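Local structure of interferon gamma receptor 1 (Gallus gallus, 4EQ3) at residues A10-K22 with Y29-F41. The protein probably binds the cytokine interferon gamma at the cell surface as a receptor chain, of which this is the extracellular part with two fibronectin type III-like domains. Residues are numbered along the deposited sequence; the frame is centred on the assembly and turned at random.
Sequences AVPSPTGTSVKSK and YWQYPSMSETPHF
Y29 and S18 form an antiparallel hydrogen-bonded pair: Y29 N donates to S18 O and Y29 O accepts from S18 N, each at 2.7 Å. Y29 O also receives a CA-H...O contact from T17 CA. The Y29 ring, with CG turned beside its backbone N (chi1 -59°), meets K20 edge-on, CE2 lying 3.7 Å from K20 CG, and the two side chains cross at about a right angle. Next along, the indole of W30 brings CD1 within 3.9 Å of P14 CB and sets NE1 over the centre of one F41 ring face. Q31 pairs with T15, through Q31 N to T15 O and T15 N to Q31 O (2.8 Å). Two residues, G16 and T17, stand opposite the single W30 between the two pairs, so a beta bulge lies there, and G16 has positive phi. T15 CG2 packs on Q31 CB.

Y32 points CG away from its backbone N (chi1 -157°), carrying the ring along P12-P14; its OH donates to P12 O at 2.9 Å, the donor tilted 27° from the carbonyl plane. F41 CE1 lies over one face and P33 CD over the opposite one, both toward the rim. P33 CG then touches P12 CG, and M35, substituted as selenomethionine in this crystal, presses CE against the same atom at a tight 3.4 Å. Last, F41 CD1 abuts P14 CG.

The contact joins the hairpin of strands 17-22 (outer) and 25-31 (middle), with 66-68 beyond, to strand 40-46 of the facing sheet; Y32, from the loop after 25-31, and F41 both touch A86 of strand 81-88, within the sandwich of the N-terminal fibronectin type III-like domain.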
loop_
_atom_site.group_PDB
_atom_site.type_symbol
_atom_site.label_atom_id
_atom_site.label_comp_id
_atom_site.label_asym_id
_atom_site.label_seq_id
_atom_site.Cartn_x
_atom_site.Cartn_y
_atom_site.Cartn_z
ATOM N N ALA A 10 -33.507 11.529 -13.077
ATOM C CA ALA A 10 -33.665 12.436 -11.956
ATOM C C ALA A 10 -32.301 12.869 -11.480
ATOM O O ALA A 10 -31.535 13.371 -12.255
ATOM C CB ALA A 10 -34.390 11.789 -10.878
ATOM N N VAL A 11 -32.005 12.661 -10.206
ATOM C CA VAL A 11 -30.677 12.897 -9.654
ATOM C C VAL A 11 -29.997 11.558 -9.593
ATOM O O VAL A 11 -30.155 10.808 -8.674
ATOM C CB VAL A 11 -30.713 13.521 -8.247
ATOM C CG1 VAL A 11 -29.386 13.359 -7.528
ATOM C CG2 VAL A 11 -31.143 14.947 -8.328
ATOM N N PRO A 12 -29.265 11.285 -10.645
ATOM C CA PRO A 12 -28.616 10.007 -10.848
ATOM C C PRO A 12 -27.623 9.744 -9.747
ATOM O O PRO A 12 -27.257 10.654 -9.078
ATOM C CB PRO A 12 -27.936 10.212 -12.180
ATOM C CG PRO A 12 -27.654 11.611 -12.233
ATOM C CD PRO A 12 -28.783 12.295 -11.592
ATOM N N SER A 13 -27.228 8.492 -9.585
ATOM C CA SER A 13 -26.291 8.091 -8.548
ATOM C C SER A 13 -24.870 8.208 -9.071
ATOM O O SER A 13 -24.645 8.162 -10.275
ATOM C CB SER A 13 -26.553 6.646 -8.125
ATOM O OG SER A 13 -26.042 5.739 -9.088
ATOM N N PRO A 14 -23.900 8.347 -8.163
ATOM C CA PRO A 14 -22.503 8.359 -8.604
ATOM C C PRO A 14 -22.191 7.145 -9.479
ATOM O O PRO A 14 -22.968 6.172 -9.549
ATOM C CB PRO A 14 -21.723 8.292 -7.289
ATOM C CG PRO A 14 -22.649 8.885 -6.273
ATOM C CD PRO A 14 -24.024 8.452 -6.700
ATOM N N THR A 15 -21.049 7.197 -10.148
ATOM C CA THR A 15 -20.702 6.159 -11.096
ATOM C C THR A 15 -19.205 5.858 -11.059
ATOM O O THR A 15 -18.427 6.616 -10.479
ATOM C CB THR A 15 -21.121 6.571 -12.520
ATOM O OG1 THR A 15 -21.321 5.399 -13.321
ATOM C CG2 THR A 15 -20.079 7.462 -13.149
ATOM N N GLY A 16 -18.826 4.728 -11.649
ATOM C CA GLY A 16 -17.434 4.340 -11.766
ATOM C C GLY A 16 -16.713 4.248 -10.440
ATOM O O GLY A 16 -15.563 4.691 -10.318
ATOM N N THR A 17 -17.375 3.678 -9.438
ATOM C CA THR A 17 -16.768 3.567 -8.121
ATOM C C THR A 17 -15.499 2.750 -8.213
ATOM O O THR A 17 -15.432 1.772 -8.960
ATOM C CB THR A 17 -17.721 2.930 -7.089
ATOM O OG1 THR A 17 -17.958 1.550 -7.424
ATOM C CG2 THR A 17 -19.030 3.692 -7.054
ATOM N N SER A 18 -14.482 3.169 -7.471
ATOM C CA SER A 18 -13.227 2.442 -7.447
ATOM C C SER A 18 -12.489 2.659 -6.134
ATOM O O SER A 18 -12.232 3.801 -5.724
ATOM C CB SER A 18 -12.343 2.873 -8.615
ATOM O OG SER A 18 -11.097 2.202 -8.557
ATOM N N VAL A 19 -12.144 1.561 -5.473
ATOM C CA VAL A 19 -11.341 1.649 -4.266
ATOM C C VAL A 19 -9.908 1.312 -4.658
ATOM O O VAL A 19 -9.639 0.234 -5.189
ATOM C CB VAL A 19 -11.812 0.685 -3.156
ATOM C CG1 VAL A 19 -10.919 0.831 -1.934
ATOM C CG2 VAL A 19 -13.274 0.939 -2.783
ATOM N N LYS A 20 -9.003 2.260 -4.444
ATOM C CA LYS A 20 -7.588 2.065 -4.744
ATOM C C LYS A 20 -6.798 2.088 -3.449
ATOM O O LYS A 20 -6.824 3.075 -2.722
ATOM C CB LYS A 20 -7.093 3.181 -5.656
ATOM C CG LYS A 20 -7.871 3.285 -6.937
ATOM C CD LYS A 20 -7.639 2.075 -7.818
ATOM C CE LYS A 20 -6.241 2.093 -8.404
ATOM N NZ LYS A 20 -6.187 1.306 -9.665
ATOM N N SER A 21 -6.081 1.010 -3.170
ATOM C CA SER A 21 -5.330 0.895 -1.933
ATOM C C SER A 21 -3.888 0.540 -2.237
ATOM O O SER A 21 -3.616 -0.486 -2.856
ATOM C CB SER A 21 -5.942 -0.183 -1.038
ATOM O OG SER A 21 -5.202 -0.329 0.155
ATOM N N LYS A 22 -2.972 1.407 -1.868
ATOM C CA LYS A 22 -1.545 1.180 -2.015
ATOM C C LYS A 22 -0.730 1.680 -0.848
ATOM O O LYS A 22 -0.866 2.817 -0.492
ATOM C CB LYS A 22 -1.043 1.792 -3.319
ATOM C CG LYS A 22 0.413 1.606 -3.676
ATOM C CD LYS A 22 0.536 1.022 -4.990
ATOM C CE LYS A 22 1.259 1.896 -5.997
ATOM N NZ LYS A 22 0.758 1.727 -7.374
ATOM N N TYR A 29 -12.837 6.362 -5.139
ATOM C CA TYR A 29 -13.070 7.326 -6.196
ATOM C C TYR A 29 -14.371 7.014 -6.914
ATOM O O TYR A 29 -14.771 5.863 -7.001
ATOM C CB TYR A 29 -11.944 7.270 -7.225
ATOM C CG TYR A 29 -10.567 7.541 -6.677
ATOM C CD1 TYR A 29 -10.137 8.843 -6.449
ATOM C CD2 TYR A 29 -9.688 6.498 -6.401
ATOM C CE1 TYR A 29 -8.867 9.101 -5.962
ATOM C CE2 TYR A 29 -8.404 6.750 -5.908
ATOM C CZ TYR A 29 -8.006 8.055 -5.694
ATOM O OH TYR A 29 -6.751 8.332 -5.210
ATOM N N TRP A 30 -15.005 8.047 -7.451
ATOM C CA TRP A 30 -16.164 7.881 -8.303
ATOM C C TRP A 30 -16.244 9.021 -9.312
ATOM O O TRP A 30 -15.445 9.970 -9.289
ATOM C CB TRP A 30 -17.447 7.828 -7.468
ATOM C CG TRP A 30 -17.626 9.012 -6.569
ATOM C CD1 TRP A 30 -18.361 10.134 -6.825
ATOM C CD2 TRP A 30 -17.057 9.193 -5.266
ATOM N NE1 TRP A 30 -18.277 11.006 -5.760
ATOM C CE2 TRP A 30 -17.480 10.450 -4.794
ATOM C CE3 TRP A 30 -16.223 8.414 -4.457
ATOM C CZ2 TRP A 30 -17.107 10.943 -3.547
ATOM C CZ3 TRP A 30 -15.852 8.908 -3.218
ATOM C CH2 TRP A 30 -16.289 10.160 -2.777
ATOM N N GLN A 31 -17.218 8.922 -10.201
ATOM C CA GLN A 31 -17.426 9.939 -11.206
ATOM C C GLN A 31 -18.877 10.386 -11.185
ATOM O O GLN A 31 -19.762 9.657 -10.714
ATOM C CB GLN A 31 -17.034 9.401 -12.582
ATOM C CG GLN A 31 -15.530 9.214 -12.748
ATOM C CD GLN A 31 -15.164 8.558 -14.055
ATOM O OE1 GLN A 31 -15.815 7.606 -14.486
ATOM N NE2 GLN A 31 -14.105 9.056 -14.693
ATOM N N TYR A 32 -19.120 11.590 -11.690
ATOM C CA TYR A 32 -20.464 12.131 -11.687
ATOM C C TYR A 32 -20.724 12.988 -12.916
ATOM O O TYR A 32 -19.823 13.680 -13.390
ATOM C CB TYR A 32 -20.703 12.944 -10.419
ATOM C CG TYR A 32 -22.167 13.068 -10.079
ATOM C CD1 TYR A 32 -22.870 11.978 -9.576
ATOM C CD2 TYR A 32 -22.852 14.260 -10.273
ATOM C CE1 TYR A 32 -24.212 12.075 -9.269
ATOM C CE2 TYR A 32 -24.188 14.368 -9.962
ATOM C CZ TYR A 32 -24.862 13.267 -9.462
ATOM O OH TYR A 32 -26.193 13.354 -9.158
ATOM N N PRO A 33 -21.953 12.927 -13.418
ATOM C CA PRO A 33 -22.358 13.742 -14.553
ATOM C C PRO A 33 -22.379 15.228 -14.268
ATOM O O PRO A 33 -22.458 15.637 -13.154
ATOM C CB PRO A 33 -23.744 13.220 -14.879
ATOM C CG PRO A 33 -24.196 12.617 -13.687
ATOM C CD PRO A 33 -23.050 12.060 -13.003
ATOM N N SER A 34 -22.231 16.003 -15.324
ATOM C CA SER A 34 -22.259 17.438 -15.238
ATOM C C SER A 34 -23.675 17.962 -14.926
ATOM O O SER A 34 -24.621 17.600 -15.583
ATOM C CB SER A 34 -21.704 18.039 -16.523
ATOM O OG SER A 34 -21.558 19.396 -16.360
HETATM N N MSE A 35 -23.807 18.802 -13.904
HETATM C CA MSE A 35 -25.103 19.262 -13.463
HETATM C C MSE A 35 -25.066 20.754 -13.498
HETATM O O MSE A 35 -24.018 21.311 -13.488
HETATM C CB MSE A 35 -25.367 18.856 -12.030
HETATM C CG MSE A 35 -25.474 17.435 -11.762
HETATM SE SE MSE A 35 -26.683 16.643 -12.838
HETATM C CE MSE A 35 -26.456 14.818 -12.378
ATOM N N SER A 36 -26.221 21.410 -13.534
ATOM C CA SER A 36 -26.234 22.863 -13.575
ATOM C C SER A 36 -25.419 23.373 -12.422
ATOM O O SER A 36 -24.460 24.123 -12.589
ATOM C CB SER A 36 -27.623 23.421 -13.458
ATOM O OG SER A 36 -28.567 22.516 -13.941
ATOM N N GLU A 37 -25.778 22.942 -11.234
ATOM C CA GLU A 37 -24.978 23.366 -10.125
ATOM C C GLU A 37 -24.017 22.299 -9.611
ATOM O O GLU A 37 -23.621 21.459 -10.347
ATOM C CB GLU A 37 -25.817 24.055 -9.048
ATOM C CG GLU A 37 -25.834 25.567 -9.267
ATOM C CD GLU A 37 -27.193 26.221 -9.072
ATOM O OE1 GLU A 37 -28.191 25.760 -9.622
ATOM O OE2 GLU A 37 -27.259 27.221 -8.351
ATOM N N THR A 38 -23.624 22.388 -8.351
ATOM C CA THR A 38 -22.574 21.566 -7.840
ATOM C C THR A 38 -23.084 20.535 -6.852
ATOM O O THR A 38 -23.536 20.858 -5.780
ATOM C CB THR A 38 -21.459 22.396 -7.220
ATOM O OG1 THR A 38 -22.027 23.366 -6.361
ATOM C CG2 THR A 38 -20.626 23.097 -8.287
ATOM N N PRO A 39 -22.995 19.290 -7.265
ATOM C CA PRO A 39 -23.346 18.155 -6.438
ATOM C C PRO A 39 -22.437 17.994 -5.237
ATOM O O PRO A 39 -21.315 18.391 -5.255
ATOM C CB PRO A 39 -23.161 16.979 -7.374
ATOM C CG PRO A 39 -22.959 17.481 -8.649
ATOM C CD PRO A 39 -22.558 18.879 -8.596
ATOM N N HIS A 40 -22.982 17.444 -4.173
ATOM C CA HIS A 40 -22.174 17.030 -3.031
ATOM C C HIS A 40 -22.464 15.558 -2.781
ATOM O O HIS A 40 -23.458 15.028 -3.270
ATOM C CB HIS A 40 -22.491 17.861 -1.790
ATOM C CG HIS A 40 -22.107 19.300 -1.915
ATOM N ND1 HIS A 40 -22.829 20.199 -2.670
ATOM C CD2 HIS A 40 -21.077 20.000 -1.380
ATOM C CE1 HIS A 40 -22.261 21.391 -2.594
ATOM N NE2 HIS A 40 -21.197 21.296 -1.817
ATOM N N PHE A 41 -21.605 14.888 -2.024
ATOM C CA PHE A 41 -21.742 13.446 -1.871
ATOM C C PHE A 41 -21.690 12.996 -0.414
ATOM O O PHE A 41 -21.164 13.696 0.445
ATOM C CB PHE A 41 -20.675 12.719 -2.695
ATOM C CG PHE A 41 -20.675 13.095 -4.151
ATOM C CD1 PHE A 41 -21.631 12.580 -5.012
ATOM C CD2 PHE A 41 -19.717 13.962 -4.659
ATOM C CE1 PHE A 41 -21.638 12.927 -6.354
ATOM C CE2 PHE A 41 -19.716 14.316 -6.000
ATOM C CZ PHE A 41 -20.675 13.802 -6.850
#